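Local coordinates for tight junction protein ZO-3 (Homo sapiens, PDB 3KFV) that serves as a tight junction scaffold, linking transmembrane proteins such as claudins and occludin to the actin cytoskeleton beneath the junction, at residues G26-V31 with V52-D57; E120-L125 with I210-Y215. All coordinates share one frame; numbering follows the deposited sequence.

From the N terminus, the chain first builds the SH3 part of this MAGUK fragment. Interaction 1 (26-31 with 52-57) closes a loop there, pairing strand 28-33 with strand 49-54 across twenty intervening residues, some of them not modelled. Only after that loop is complete does the chain enter interaction 2 (120-125 with 210-215), a longer closure over 84 residues within the guanylate kinase-like range, which sets the start of helix 123-129 against the end of helix 207-215. The two loops therefore follow in series, neither nesting nor crossing. Their centres lie about 17 Å apart, yet they touch: Tyr215 CE1 packs 3.8 Å from Gly26 N, where the loop leading into strand 28-33 meets the guanylate kinase-like part.

Interaction 1 (G26-V31 with V52-D57); sequences GDVFHV and VRMGRD
Phe29 and Arg53 face each other as a non-hydrogen-bonded pair in the antiparallel SH3 sheet, their side chains running side by side in the same direction. Strands 28-33 and 49-54 are neighbours in the sheet, with 5-9 and 60-66 beyond them. Phe29 CE1 lies 4.0 Å from Arg53 CB, and Phe29 CZ lies 4.0 Å from Arg53 NE, the ring and guanidinium planes being 75° apart. Arginine suits the place because its CB and NE lie beside the ring rim while its charged end runs on to Glu62, with which NH1 forms a salt bridge. The phenylalanine, buried, packs also on Ile7 and Ile66 of the flanking strands.

His30 and Val52 form the next, hydrogen-bonded pair, with side chains on the other face. His30 CG is anti to the backbone N (chi1 -179°), which carries the imidazole away from strand 49-54, toward a stack with Tyr6 and a hydrogen bond from ND1 to Glu60. On that same face the selenomethionine Met54, flexible enough to bend at chi2 and chi3, brings SE to 4.0 Å from His30 CB. Its CG also reaches Val28 CG1 at 4.2 Å, and both Val28 and Met54 touch Trp296. His30 N donates to Val52 O at 2.9 Å, and Val52 N returns a bond to His30 O at 3.0 Å.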
loop_
_atom_site.group_PDB
_atom_site.type_symbol
_atom_site.label_atom_id
_atom_site.label_comp_id
_atom_site.label_asym_id
_atom_site.label_seq_id
_atom_site.Cartn_x
_atom_site.Cartn_y
_atom_site.Cartn_z
ATOM N N GLY A 26 4.094 -7.766 8.483
ATOM C CA GLY A 26 3.378 -7.621 7.230
ATOM C C GLY A 26 3.988 -8.367 6.059
ATOM O O GLY A 26 3.318 -8.599 5.055
ATOM N N ASP A 27 5.259 -8.736 6.170
ATOM C CA ASP A 27 5.909 -9.502 5.116
ATOM C C ASP A 27 5.226 -10.849 4.937
ATOM O O ASP A 27 4.653 -11.393 5.876
ATOM C CB ASP A 27 7.396 -9.686 5.416
ATOM C CG ASP A 27 8.216 -8.445 5.087
ATOM O OD1 ASP A 27 7.937 -7.804 4.050
ATOM O OD2 ASP A 27 9.142 -8.113 5.861
ATOM N N VAL A 28 5.276 -11.375 3.718
ATOM C CA VAL A 28 4.616 -12.636 3.406
ATOM C C VAL A 28 5.616 -13.629 2.838
ATOM O O VAL A 28 6.478 -13.273 2.036
ATOM C CB VAL A 28 3.446 -12.445 2.408
ATOM C CG1 VAL A 28 2.860 -13.785 2.017
ATOM C CG2 VAL A 28 2.363 -11.555 3.008
ATOM N N PHE A 29 5.504 -14.880 3.261
ATOM C CA PHE A 29 6.423 -15.904 2.790
ATOM C C PHE A 29 5.704 -17.112 2.222
ATOM O O PHE A 29 4.792 -17.664 2.838
ATOM C CB PHE A 29 7.366 -16.341 3.914
ATOM C CG PHE A 29 8.355 -15.292 4.303
ATOM C CD1 PHE A 29 9.658 -15.346 3.839
ATOM C CD2 PHE A 29 7.979 -14.234 5.116
ATOM C CE1 PHE A 29 10.571 -14.369 4.190
ATOM C CE2 PHE A 29 8.884 -13.255 5.470
ATOM C CZ PHE A 29 10.182 -13.323 5.006
ATOM N N HIS A 30 6.121 -17.517 1.034
ATOM C CA HIS A 30 5.704 -18.792 0.502
ATOM C C HIS A 30 6.609 -19.851 1.108
ATOM O O HIS A 30 7.730 -20.056 0.644
ATOM C CB HIS A 30 5.812 -18.799 -1.017
ATOM C CG HIS A 30 5.376 -20.084 -1.643
ATOM N ND1 HIS A 30 5.917 -20.561 -2.816
ATOM C CD2 HIS A 30 4.461 -21.001 -1.250
ATOM C CE1 HIS A 30 5.346 -21.712 -3.126
ATOM N NE2 HIS A 30 4.459 -22.000 -2.191
ATOM N N VAL A 31 6.132 -20.493 2.173
ATOM C CA VAL A 31 6.885 -21.550 2.842
ATOM C C VAL A 31 6.868 -22.816 1.995
ATOM O O VAL A 31 5.844 -23.501 1.908
ATOM C CB VAL A 31 6.300 -21.863 4.227
ATOM C CG1 VAL A 31 7.086 -22.972 4.898
ATOM C CG2 VAL A 31 6.305 -20.620 5.078
ATOM N N VAL A 52 10.283 -18.536 0.855
ATOM C CA VAL A 52 10.654 -17.559 -0.161
ATOM C C VAL A 52 9.848 -16.282 0.058
ATOM O O VAL A 52 8.648 -16.343 0.314
ATOM C CB VAL A 52 10.367 -18.096 -1.571
ATOM C CG1 VAL A 52 10.886 -17.133 -2.624
ATOM C CG2 VAL A 52 10.983 -19.475 -1.748
ATOM N N ARG A 53 10.499 -15.126 -0.030
ATOM C CA ARG A 53 9.788 -13.873 0.195
ATOM C C ARG A 53 8.909 -13.501 -0.994
ATOM O O ARG A 53 9.219 -13.817 -2.142
ATOM C CB ARG A 53 10.736 -12.721 0.535
ATOM C CG ARG A 53 10.007 -11.386 0.678
ATOM C CD ARG A 53 10.910 -10.270 1.168
ATOM N NE ARG A 53 11.626 -10.649 2.381
ATOM C CZ ARG A 53 12.951 -10.673 2.488
ATOM N NH1 ARG A 53 13.707 -10.320 1.455
ATOM N NH2 ARG A 53 13.519 -11.037 3.632
HETATM N N MSE A 54 7.804 -12.827 -0.701
HETATM C CA MSE A 54 6.856 -12.424 -1.723
HETATM C C MSE A 54 6.804 -10.905 -1.789
HETATM O O MSE A 54 6.473 -10.249 -0.798
HETATM C CB MSE A 54 5.474 -12.981 -1.389
HETATM C CG MSE A 54 5.425 -14.497 -1.294
HETATM SE SE MSE A 54 5.380 -15.400 -3.041
HETATM C CE MSE A 54 3.731 -14.631 -3.764
ATOM N N GLY A 55 7.143 -10.348 -2.948
ATOM C CA GLY A 55 7.114 -8.909 -3.131
ATOM C C GLY A 55 5.735 -8.435 -3.543
ATOM O O GLY A 55 4.841 -9.254 -3.766
ATOM N N ARG A 56 5.558 -7.117 -3.636
ATOM C CA ARG A 56 4.304 -6.532 -4.116
ATOM C C ARG A 56 3.944 -7.089 -5.495
ATOM O O ARG A 56 2.787 -7.047 -5.915
ATOM C CB ARG A 56 4.405 -5.003 -4.176
ATOM N N ASP A 57 4.952 -7.610 -6.192
ATOM C CA ASP A 57 4.758 -8.242 -7.489
ATOM C C ASP A 57 3.970 -9.551 -7.366
ATOM O O ASP A 57 3.371 -10.019 -8.337
ATOM C CB ASP A 57 6.119 -8.516 -8.142
#

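Interaction 2 (E120-L125 with I210-Y215)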
loop_
_atom_site.group_PDB
_atom_site.type_symbol
_atom_site.label_atom_id
_atom_site.label_comp_id
_atom_site.label_asym_id
_atom_site.label_seq_id
_atom_site.Cartn_x
_atom_site.Cartn_y
_atom_site.Cartn_z
ATOM N N GLU A 120 8.153 3.011 10.372
ATOM C CA GLU A 120 6.763 2.997 10.826
ATOM C C GLU A 120 6.464 1.784 11.706
ATOM O O GLU A 120 6.290 0.675 11.199
ATOM C CB GLU A 120 5.809 3.016 9.625
ATOM C CG GLU A 120 4.335 2.870 9.998
ATOM C CD GLU A 120 3.839 4.002 10.892
ATOM O OE1 GLU A 120 2.955 3.751 11.751
ATOM O OE2 GLU A 120 4.338 5.144 10.736
ATOM N N ASP A 121 6.396 1.999 13.019
ATOM C CA ASP A 121 6.128 0.912 13.966
ATOM C C ASP A 121 4.644 0.519 14.026
ATOM O O ASP A 121 3.785 1.316 14.416
ATOM C CB ASP A 121 6.636 1.271 15.364
ATOM C CG ASP A 121 6.265 0.226 16.407
ATOM O OD1 ASP A 121 6.257 -0.984 16.073
ATOM O OD2 ASP A 121 5.975 0.616 17.561
ATOM N N LEU A 122 4.361 -0.729 13.661
ATOM C CA LEU A 122 2.995 -1.221 13.519
ATOM C C LEU A 122 2.526 -2.061 14.705
ATOM O O LEU A 122 1.445 -2.651 14.655
ATOM C CB LEU A 122 2.898 -2.064 12.252
ATOM C CG LEU A 122 3.172 -1.317 10.951
ATOM C CD1 LEU A 122 3.478 -2.290 9.818
ATOM C CD2 LEU A 122 1.986 -0.420 10.612
ATOM N N SER A 123 3.333 -2.109 15.764
ATOM C CA SER A 123 3.079 -3.001 16.897
ATOM C C SER A 123 1.734 -2.777 17.589
ATOM O O SER A 123 1.135 -3.721 18.101
ATOM C CB SER A 123 4.216 -2.925 17.920
ATOM O OG SER A 123 4.186 -1.705 18.641
ATOM N N ALA A 124 1.253 -1.540 17.608
ATOM C CA ALA A 124 -0.028 -1.255 18.244
ATOM C C ALA A 124 -1.174 -1.909 17.470
ATOM O O ALA A 124 -2.184 -2.321 18.052
ATOM C CB ALA A 124 -0.245 0.241 18.360
ATOM N N LEU A 125 -1.017 -1.999 16.153
ATOM C CA LEU A 125 -2.025 -2.642 15.328
ATOM C C LEU A 125 -2.009 -4.161 15.495
ATOM O O LEU A 125 -3.068 -4.788 15.496
ATOM C CB LEU A 125 -1.867 -2.238 13.863
ATOM C CG LEU A 125 -2.286 -0.802 13.529
ATOM C CD1 LEU A 125 -1.900 -0.441 12.098
ATOM C CD2 LEU A 125 -3.784 -0.604 13.754
ATOM N N ILE A 210 -0.107 4.484 4.297
ATOM C CA ILE A 210 -0.200 3.369 3.369
ATOM C C ILE A 210 0.227 2.046 3.999
ATOM O O ILE A 210 -0.407 1.021 3.767
ATOM C CB ILE A 210 0.621 3.632 2.100
ATOM C CG1 ILE A 210 0.127 4.901 1.416
ATOM C CG2 ILE A 210 0.530 2.452 1.148
ATOM C CD1 ILE A 210 0.934 5.286 0.197
ATOM N N GLU A 211 1.290 2.069 4.796
ATOM C CA GLU A 211 1.777 0.860 5.462
ATOM C C GLU A 211 0.761 0.306 6.464
ATOM O O GLU A 211 0.615 -0.905 6.612
ATOM C CB GLU A 211 3.121 1.126 6.151
ATOM C CG GLU A 211 4.178 1.701 5.219
ATOM C CD GLU A 211 5.581 1.712 5.819
ATOM O OE1 GLU A 211 5.744 1.283 6.985
ATOM O OE2 GLU A 211 6.526 2.154 5.118
ATOM N N ARG A 212 0.061 1.200 7.153
ATOM C CA ARG A 212 -0.990 0.791 8.076
ATOM C C ARG A 212 -2.140 0.108 7.337
ATOM O O ARG A 212 -2.632 -0.937 7.769
ATOM C CB ARG A 212 -1.506 1.995 8.879
ATOM C CG ARG A 212 -0.559 2.480 9.975
ATOM C CD ARG A 212 -1.239 3.462 10.926
ATOM N NE ARG A 212 -1.616 4.703 10.253
ATOM C CZ ARG A 212 -0.824 5.768 10.132
ATOM N NH1 ARG A 212 0.401 5.750 10.647
ATOM N NH2 ARG A 212 -1.258 6.852 9.493
ATOM N N LEU A 213 -2.570 0.695 6.221
ATOM C CA LEU A 213 -3.667 0.124 5.442
ATOM C C LEU A 213 -3.275 -1.225 4.855
ATOM O O LEU A 213 -4.075 -2.166 4.834
ATOM C CB LEU A 213 -4.108 1.077 4.327
ATOM C CG LEU A 213 -4.856 2.333 4.776
ATOM C CD1 LEU A 213 -4.836 3.382 3.685
ATOM C CD2 LEU A 213 -6.283 1.999 5.189
ATOM N N ASN A 214 -2.043 -1.315 4.370
ATOM C CA ASN A 214 -1.528 -2.595 3.915
ATOM C C ASN A 214 -1.557 -3.611 5.050
ATOM O O ASN A 214 -1.860 -4.782 4.833
ATOM C CB ASN A 214 -0.110 -2.451 3.377
ATOM C CG ASN A 214 -0.075 -1.868 1.989
ATOM O OD1 ASN A 214 -1.072 -1.891 1.271
ATOM N ND2 ASN A 214 1.075 -1.345 1.595
ATOM N N TYR A 215 -1.257 -3.154 6.263
ATOM C CA TYR A 215 -1.135 -4.050 7.403
ATOM C C TYR A 215 -2.473 -4.640 7.841
ATOM O O TYR A 215 -2.566 -5.837 8.131
ATOM C CB TYR A 215 -0.452 -3.347 8.578
ATOM C CG TYR A 215 -0.044 -4.305 9.673
ATOM C CD1 TYR A 215 0.875 -5.317 9.423
ATOM C CD2 TYR A 215 -0.581 -4.208 10.947
ATOM C CE1 TYR A 215 1.252 -6.201 10.411
ATOM C CE2 TYR A 215 -0.209 -5.092 11.943
ATOM C CZ TYR A 215 0.707 -6.084 11.667
ATOM O OH TYR A 215 1.080 -6.969 12.644
#
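This is a largely apolar contact with a charged margin, in which the turn leading into helix 123-129 and that helix's first residues lie against the C-terminal end of helix 207-215. Tyr215 gives the largest single share of the buried area. Leu122 comes over one face of its ring, CD1 4.0 Å from Tyr215 CD1, whereas Leu125 meets the ring edge, with CB 3.7 Å from Tyr215 CD2. The tyrosine's CG, anti to its own backbone N (chi1 -168°), swings the ring out so that one face meets Leu122 and an edge meets Leu125, and its hydroxyl goes on to hydrogen bonds with Thr126 and His10.

Helix 207-215 belongs to the guanylate kinase-like domain, whereas helix 123-129 precedes strand 134-141, which joins the SH3 sheet; the contact thus lies at the junction of the two domains in the MAGUK core. Cutting Tyr215 back to an alanine is likely to open a gap beside Leu122 and Leu125 and to leave Thr126 and His10 without the hydroxyl they share.

Arg212 serves both characters of the contact. Its CG lies 3.9 Å from Leu122 CD2 and equally far from Leu125 CD1, the aliphatic part being apolar enough to join the leucines, while a bend at chi3 (-65°) turns the guanidinium toward Glu120. There NH1 makes a weak salt bridge to Glu120 OE1 at 3.4 Å, the oxygen lying at the guanidinium edge. At the helix start, Asp121 OD1 accepts from Ser123 N at 3.1 Å, forming an Asx turn.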